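Local structure of Nrps/pks (Streptomyces albus, 4OPE) at residues Trp28-Arg32 against Glu33-Cys37; Met175-Ser178 against Ser179-Leu183; Asp389-Pro392 against Phe393-Gln396. The protein is a ketosynthase domain of a polyketide synthase in oxazolomycin biosynthesis, which probably extends the growing chain by decarboxylative condensation. One frame throughout, in Å; residues are numbered along the deposited sequence.

Contact 1. Residues Trp28-Arg32 against Glu33-Cys37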
loop_
_atom_site.group_PDB
_atom_site.type_symbol
_atom_site.label_atom_id
_atom_site.label_comp_id
_atom_site.label_asym_id
_atom_site.label_seq_id
_atom_site.Cartn_x
_atom_site.Cartn_y
_atom_site.Cartn_z
ATOM N N TRP A 28 11.680 26.002 -4.127
ATOM C CA TRP A 28 12.683 26.236 -5.163
ATOM C C TRP A 28 13.711 27.245 -4.711
ATOM O O TRP A 28 14.872 26.990 -4.842
ATOM C CB TRP A 28 12.078 26.656 -6.487
ATOM C CG TRP A 28 13.161 26.967 -7.483
ATOM C CD1 TRP A 28 13.446 28.185 -8.034
ATOM C CD2 TRP A 28 14.151 26.060 -8.001
ATOM N NE1 TRP A 28 14.521 28.090 -8.871
ATOM C CE2 TRP A 28 14.976 26.800 -8.880
ATOM C CE3 TRP A 28 14.419 24.704 -7.813
ATOM C CZ2 TRP A 28 16.031 26.228 -9.578
ATOM C CZ3 TRP A 28 15.486 24.114 -8.543
ATOM C CH2 TRP A 28 16.274 24.883 -9.395
ATOM N N ARG A 29 13.261 28.369 -4.185
ATOM C CA ARG A 29 14.108 29.369 -3.545
ATOM C C ARG A 29 15.125 28.712 -2.596
ATOM O O ARG A 29 16.366 28.979 -2.672
ATOM C CB ARG A 29 13.229 30.290 -2.702
ATOM C CG ARG A 29 13.313 31.784 -2.959
ATOM C CD ARG A 29 12.028 32.364 -3.568
ATOM N NE ARG A 29 10.821 32.085 -2.775
ATOM C CZ ARG A 29 9.568 32.187 -3.233
ATOM N NH1 ARG A 29 9.321 32.587 -4.487
ATOM N NH2 ARG A 29 8.551 31.876 -2.436
ATOM N N ASN A 30 14.598 27.842 -1.712
ATOM C CA ASN A 30 15.416 27.188 -0.693
ATOM C C ASN A 30 16.448 26.260 -1.278
ATOM O O ASN A 30 17.582 26.255 -0.844
ATOM C CB ASN A 30 14.555 26.399 0.255
ATOM C CG ASN A 30 13.666 27.271 1.103
ATOM O OD1 ASN A 30 13.732 28.513 1.035
ATOM N ND2 ASN A 30 12.806 26.624 1.913
ATOM N N LEU A 31 16.054 25.438 -2.242
ATOM C CA LEU A 31 17.021 24.585 -2.954
ATOM C C LEU A 31 18.039 25.446 -3.633
ATOM O O LEU A 31 19.200 25.143 -3.603
ATOM C CB LEU A 31 16.343 23.762 -4.051
ATOM C CG LEU A 31 15.355 22.719 -3.544
ATOM C CD1 LEU A 31 14.359 22.323 -4.623
ATOM C CD2 LEU A 31 16.081 21.494 -3.028
ATOM N N ARG A 32 17.595 26.500 -4.286
ATOM C CA ARG A 32 18.490 27.333 -5.105
ATOM C C ARG A 32 19.564 27.993 -4.247
ATOM O O ARG A 32 20.688 28.020 -4.626
ATOM C CB ARG A 32 17.710 28.429 -5.880
ATOM C CG ARG A 32 18.160 28.558 -7.338
ATOM C CD ARG A 32 17.503 29.689 -8.105
ATOM N NE ARG A 32 18.237 30.931 -7.916
ATOM C CZ ARG A 32 19.134 31.458 -8.754
ATOM N NH1 ARG A 32 19.724 32.591 -8.415
ATOM N NH2 ARG A 32 19.456 30.887 -9.915
ATOM N N GLU A 33 19.194 28.483 -3.076
ATOM C CA GLU A 33 20.112 29.163 -2.172
ATOM C C GLU A 33 20.941 28.215 -1.291
ATOM O O GLU A 33 21.810 28.672 -0.526
ATOM C CB GLU A 33 19.322 30.096 -1.265
ATOM C CG GLU A 33 18.666 31.277 -1.993
ATOM C CD GLU A 33 17.503 31.922 -1.218
ATOM O OE1 GLU A 33 17.501 31.877 0.057
ATOM O OE2 GLU A 33 16.585 32.465 -1.911
ATOM N N GLY A 34 20.685 26.911 -1.383
ATOM C CA GLY A 34 21.368 25.953 -0.542
ATOM C C GLY A 34 20.971 26.139 0.912
ATOM O O GLY A 34 21.824 26.115 1.796
ATOM N N ARG A 35 19.681 26.301 1.175
ATOM C CA ARG A 35 19.233 26.583 2.513
ATOM C C ARG A 35 19.125 25.359 3.378
ATOM O O ARG A 35 18.595 24.339 2.984
ATOM C CB ARG A 35 17.888 27.261 2.474
ATOM C CG ARG A 35 17.293 27.584 3.837
ATOM C CD ARG A 35 15.997 28.345 3.591
ATOM N NE ARG A 35 15.481 28.963 4.789
ATOM C CZ ARG A 35 14.292 29.541 4.906
ATOM N NH1 ARG A 35 13.462 29.577 3.872
ATOM N NH2 ARG A 35 13.921 30.071 6.073
ATOM N N ASP A 36 19.607 25.493 4.604
ATOM C CA ASP A 36 19.532 24.419 5.557
ATOM C C ASP A 36 18.274 24.653 6.319
ATOM O O ASP A 36 18.193 25.618 7.065
ATOM C CB ASP A 36 20.719 24.460 6.482
ATOM C CG ASP A 36 20.691 23.354 7.505
ATOM O OD1 ASP A 36 19.635 22.669 7.650
ATOM O OD2 ASP A 36 21.750 23.175 8.151
ATOM N N CYS A 37 17.293 23.768 6.128
ATOM C CA CYS A 37 15.943 23.951 6.666
ATOM C C CYS A 37 15.671 23.172 7.954
ATOM O O CYS A 37 14.531 23.113 8.425
ATOM C CB CYS A 37 14.924 23.552 5.600
ATOM S SG CYS A 37 15.163 24.430 4.035
HETATM O O HOH W 1 18.000 23.113 0.634
#

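Contact 2. Residues Met175-Ser178 against Ser179-Leu183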
loop_
_atom_site.group_PDB
_atom_site.type_symbol
_atom_site.label_atom_id
_atom_site.label_comp_id
_atom_site.label_asym_id
_atom_site.label_seq_id
_atom_site.Cartn_x
_atom_site.Cartn_y
_atom_site.Cartn_z
HETATM N N MSE A 175 8.095 2.080 3.458
HETATM C CA MSE A 175 9.005 2.951 4.202
HETATM C C MSE A 175 9.534 4.079 3.339
HETATM O O MSE A 175 8.780 4.758 2.649
HETATM C CB MSE A 175 10.117 2.135 4.879
HETATM C CG MSE A 175 9.689 0.851 5.557
HETATM SE SE MSE A 175 10.941 0.245 6.973
HETATM C CE MSE A 175 10.077 -1.482 7.466
ATOM N N CYS A 176 10.835 4.308 3.368
ATOM C CA CYS A 176 11.464 5.430 2.675
ATOM C C CYS A 176 11.187 5.484 1.203
ATOM O O CYS A 176 11.246 6.548 0.630
ATOM C CB CYS A 176 12.977 5.346 2.895
ATOM S SG CYS A 176 13.332 4.771 4.588
ATOM N N SER A 177 10.884 4.351 0.570
ATOM C CA SER A 177 10.624 4.314 -0.847
ATOM C C SER A 177 9.126 4.410 -1.224
ATOM O O SER A 177 8.744 4.292 -2.390
ATOM C CB SER A 177 11.182 3.011 -1.376
ATOM O OG SER A 177 10.579 1.920 -0.711
ATOM N N SER A 178 8.278 4.610 -0.250
ATOM C CA SER A 178 6.859 4.620 -0.473
ATOM C C SER A 178 6.362 5.525 -1.608
ATOM O O SER A 178 5.599 5.082 -2.471
ATOM C CB SER A 178 6.189 4.982 0.848
ATOM O OG SER A 178 6.297 3.897 1.747
ATOM N N SER A 179 6.787 6.775 -1.626
ATOM C CA SER A 179 6.402 7.682 -2.711
ATOM C C SER A 179 6.723 7.182 -4.108
ATOM O O SER A 179 5.906 7.344 -5.020
ATOM C CB SER A 179 7.075 9.045 -2.547
ATOM O OG SER A 179 6.533 9.739 -1.410
ATOM N N LEU A 180 7.920 6.633 -4.310
ATOM C CA LEU A 180 8.271 6.097 -5.627
ATOM C C LEU A 180 7.598 4.767 -5.856
ATOM O O LEU A 180 7.322 4.397 -6.974
ATOM C CB LEU A 180 9.768 5.957 -5.808
ATOM C CG LEU A 180 10.580 7.222 -5.610
ATOM C CD1 LEU A 180 11.996 6.999 -6.109
ATOM C CD2 LEU A 180 10.000 8.445 -6.306
ATOM N N THR A 181 7.339 4.012 -4.810
ATOM C CA THR A 181 6.604 2.787 -5.028
ATOM C C THR A 181 5.211 3.152 -5.580
ATOM O O THR A 181 4.695 2.497 -6.501
ATOM C CB THR A 181 6.462 1.979 -3.743
ATOM O OG1 THR A 181 7.726 1.461 -3.365
ATOM C CG2 THR A 181 5.619 0.828 -3.987
ATOM N N ALA A 182 4.617 4.200 -5.009
ATOM C CA ALA A 182 3.340 4.643 -5.466
ATOM C C ALA A 182 3.407 5.166 -6.918
ATOM O O ALA A 182 2.550 4.837 -7.773
ATOM C CB ALA A 182 2.798 5.699 -4.514
ATOM N N LEU A 183 4.415 5.969 -7.215
ATOM C CA LEU A 183 4.588 6.400 -8.576
ATOM C C LEU A 183 4.585 5.214 -9.492
ATOM O O LEU A 183 4.030 5.290 -10.577
ATOM C CB LEU A 183 5.901 7.155 -8.780
ATOM C CG LEU A 183 6.158 7.671 -10.193
ATOM C CD1 LEU A 183 5.105 8.617 -10.678
ATOM C CD2 LEU A 183 7.453 8.424 -10.162
#

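Contact 3. Residues Asp389-Pro392 against Phe393-Gln396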
loop_
_atom_site.group_PDB
_atom_site.type_symbol
_atom_site.label_atom_id
_atom_site.label_comp_id
_atom_site.label_asym_id
_atom_site.label_seq_id
_atom_site.Cartn_x
_atom_site.Cartn_y
_atom_site.Cartn_z
ATOM N N ASP A 389 35.884 9.370 -7.166
ATOM C CA ASP A 389 36.707 9.891 -8.245
ATOM C C ASP A 389 37.006 8.790 -9.237
ATOM O O ASP A 389 37.223 9.046 -10.427
ATOM C CB ASP A 389 37.986 10.491 -7.651
ATOM C CG ASP A 389 37.736 11.171 -6.278
ATOM O OD1 ASP A 389 37.479 10.437 -5.283
ATOM O OD2 ASP A 389 37.760 12.424 -6.205
ATOM N N ALA A 390 36.957 7.555 -8.740
ATOM C CA ALA A 390 36.969 6.353 -9.588
ATOM C C ALA A 390 35.651 6.127 -10.360
ATOM O O ALA A 390 35.540 5.225 -11.208
ATOM C CB ALA A 390 37.261 5.142 -8.718
ATOM N N THR A 391 34.655 6.950 -10.036
ATOM C CA THR A 391 33.327 6.846 -10.612
ATOM C C THR A 391 33.031 8.106 -11.416
ATOM O O THR A 391 33.763 9.113 -11.332
ATOM C CB THR A 391 32.221 6.652 -9.532
ATOM O OG1 THR A 391 31.848 7.911 -8.955
ATOM C CG2 THR A 391 32.714 5.737 -8.435
ATOM N N PRO A 392 31.946 8.042 -12.181
ATOM C CA PRO A 392 31.471 9.163 -12.933
ATOM C C PRO A 392 30.887 10.297 -12.084
ATOM O O PRO A 392 30.750 11.409 -12.587
ATOM C CB PRO A 392 30.369 8.545 -13.792
ATOM C CG PRO A 392 30.745 7.123 -13.906
ATOM C CD PRO A 392 31.274 6.797 -12.567
ATOM N N PHE A 393 30.562 10.030 -10.830
ATOM C CA PHE A 393 29.714 10.927 -10.059
ATOM C C PHE A 393 30.491 12.043 -9.432
ATOM O O PHE A 393 31.537 11.830 -8.936
ATOM C CB PHE A 393 28.937 10.144 -8.977
ATOM C CG PHE A 393 28.224 8.950 -9.536
ATOM C CD1 PHE A 393 27.086 9.110 -10.305
ATOM C CD2 PHE A 393 28.735 7.689 -9.371
ATOM C CE1 PHE A 393 26.450 8.028 -10.873
ATOM C CE2 PHE A 393 28.117 6.602 -9.952
ATOM C CZ PHE A 393 26.968 6.769 -10.706
ATOM N N ARG A 394 29.951 13.239 -9.452
ATOM C CA ARG A 394 30.526 14.354 -8.723
ATOM C C ARG A 394 29.423 15.044 -7.934
ATOM O O ARG A 394 28.351 15.335 -8.446
ATOM C CB ARG A 394 31.208 15.361 -9.671
ATOM C CG ARG A 394 32.358 14.776 -10.486
ATOM C CD ARG A 394 33.610 14.353 -9.682
ATOM N NE ARG A 394 34.615 13.747 -10.582
ATOM C CZ ARG A 394 34.763 12.441 -10.849
ATOM N NH1 ARG A 394 34.033 11.493 -10.255
ATOM N NH2 ARG A 394 35.684 12.078 -11.726
ATOM N N LEU A 395 29.704 15.273 -6.674
ATOM C CA LEU A 395 28.757 15.859 -5.813
ATOM C C LEU A 395 28.542 17.264 -6.322
ATOM O O LEU A 395 29.446 17.960 -6.624
ATOM C CB LEU A 395 29.244 15.807 -4.370
ATOM C CG LEU A 395 28.265 15.623 -3.214
ATOM C CD1 LEU A 395 28.048 16.953 -2.545
ATOM C CD2 LEU A 395 26.919 15.010 -3.583
ATOM N N GLN A 396 27.294 17.645 -6.456
ATOM C CA GLN A 396 26.946 18.942 -6.928
ATOM C C GLN A 396 26.807 19.849 -5.738
ATOM O O GLN A 396 25.771 19.870 -5.101
ATOM C CB GLN A 396 25.627 18.845 -7.667
ATOM C CG GLN A 396 25.199 20.152 -8.279
ATOM C CD GLN A 396 26.115 20.585 -9.374
ATOM O OE1 GLN A 396 26.445 19.820 -10.267
ATOM N NE2 GLN A 396 26.536 21.799 -9.303
#

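Contact 1. Residues Trp28-Arg32 against Glu33-Cys37
Arg29 to Arg35 span the C-terminal end of helix 24-33, which ends in a Schellman motif. Glu33 N donates to Arg29 O in the last regular turn. Gly34 then leaves the helix with positive phi (67°), a value that favours glycine. Gly34 N reaches Leu31 O (3.2 Å), and Arg35 N returns to Asn30 O (2.9 Å), nearly straight at 172°.

The same pair is joined again through its side chains. Arg35 has CG anti to its backbone N (chi1 179°), and the chain runs extended beside Asn30. Arg35 NH1 donates to Asn30 OD1 (3.0 Å). The oxygen lies in the guanidinium plane, but NH1 stands above the amide plane; the two groups are turned nearly at right angles. Asn30 ND2 bonds Lys20 O. Beside this pair, Glu33 lies alongside Arg29, with OE2 3.5 Å from Arg29 CG. Their charged ends do not meet, and Arg29 NH1 forms its salt bridge with Glu475.

Asn30 is buried, and both polar atoms of its amide have partners. Two bonds, one from the backbone and one from the side chain of Arg35, join the pair, which is likely to hold the first residues after the helix against its last turn.

Contact 2. Residues Met175-Ser178 against Ser179-Leu183
Ser177 and Thr181 meet one turn apart at the start of helix 178-192. Thr181 N donates to Ser177 O (2.8 Å), nearly in line with the carbonyl. Ala182 N repeats the pattern one residue on, to Ser178 O (2.9 Å).

The hydroxyls of this pair are set by their first torsions. Thr181 turns OG1 away from its own carbonyl carbon and beside its N (chi1 -69°). Thr181 OG1 thus comes back over the preceding turn, 3.2 Å from Ser177 O. Whether it donates there is not settled, because OG1 also bonds Thr174 OG1. Ser177 differs: its OG sits between its N and carbonyl carbon (chi1 58°). Ser177 OG and Thr181 OG1 are 3.9 Å apart, too far for a direct bond. Thr174 OG1 bonds both of them, and Ser177 OG also bonds Ser427 O.

Ser178 bends backward. Ser178 OG donates to Met175 O (2.8 Å), 20° from the carbonyl plane. Ser178 N donates to the same Met175 O (2.9 Å), so two bonds from one residue grip that oxygen. Ser178 OG also takes a bond from Thr174 N. Ser179 lies one residue further round the helix, and its OG bonds Ser354 O. These residues are all buried, and each hydroxyl has a partner.

Cys176 lies beside His311 and His351, consistent with the Cys-His-His active site of ketosynthases in the thiolase fold. Met175, a selenomethionine here, packs on Asn157 of the second subunit, and Thr181 on its Ile170. Leu180 rests on strand 427-434, Ala182 on strand 169-173, and Leu183 against both strand 427-434 and helix 356-370.

Contact 3. Residues Asp389-Pro392 against Phe393-Gln396
Thr391 and Phe393 form an ST turn that leads into strand 393-395, an outermost strand within this chain, in a ketosynthase of thiolase fold. Phe393 N donates to Thr391 OG1 (3.1 Å, 159°). OG1 lies between the backbone N and carbonyl carbon (chi1 82°), which brings it forward to that N-H. The same hydroxyl also bonds Leu388 O, so it has two partners. The Phe393 ring crosses the threonine side chain at about a right angle and packs on Ile340, Ile342 and Leu326. Pro392 CD lies 4.1 Å from Phe393 CE2.

Arg394 serves the carbonyls of this turn. Its chain bends at chi2 (-67°) and folds back over the residues before it. Arg394 NH1 donates to Thr391 O (2.6 Å) and to Phe393 O (2.8 Å). Both oxygens lie a little off the guanidinium plane. A leucine in its place has no donor for Thr391 O and Phe393 O, and the turn would probably be less firmly tied to the strand. Backbone bonds from Pro392 and Arg394 to Ile340 dock the turn on strand 340-343. The carboxylate of Asp389 does not reach the guanidinium: its OD2 is 5.5 Å from Arg394 NE. Pro392 O lies over one face of the Arg394 guanidinium, while Thr391 O sits at its edge.

From the N terminus, contact 1 closes helix 24-33 and turns the chain toward strand 39-40. Contact 2 follows strand 169-173 and opens helix 178-192. Contact 3 turns the loop after strand 372-373 into strand 393-395. The three are in series; none nests in or crosses another. They do not touch: contacts 1 and 3 come within about 9 Å at their nearest atoms, and contact 2 stays about 15 Å from each. Helix 356-370 links two of them, packing on Trp28 and Leu31 of contact 1 and on Ser179 and Leu183 of contact 2. Contact 2 follows strand 169-173 and contact 3 contains strand 393-395, the two outermost strands, within this chain, of the mixed sheet.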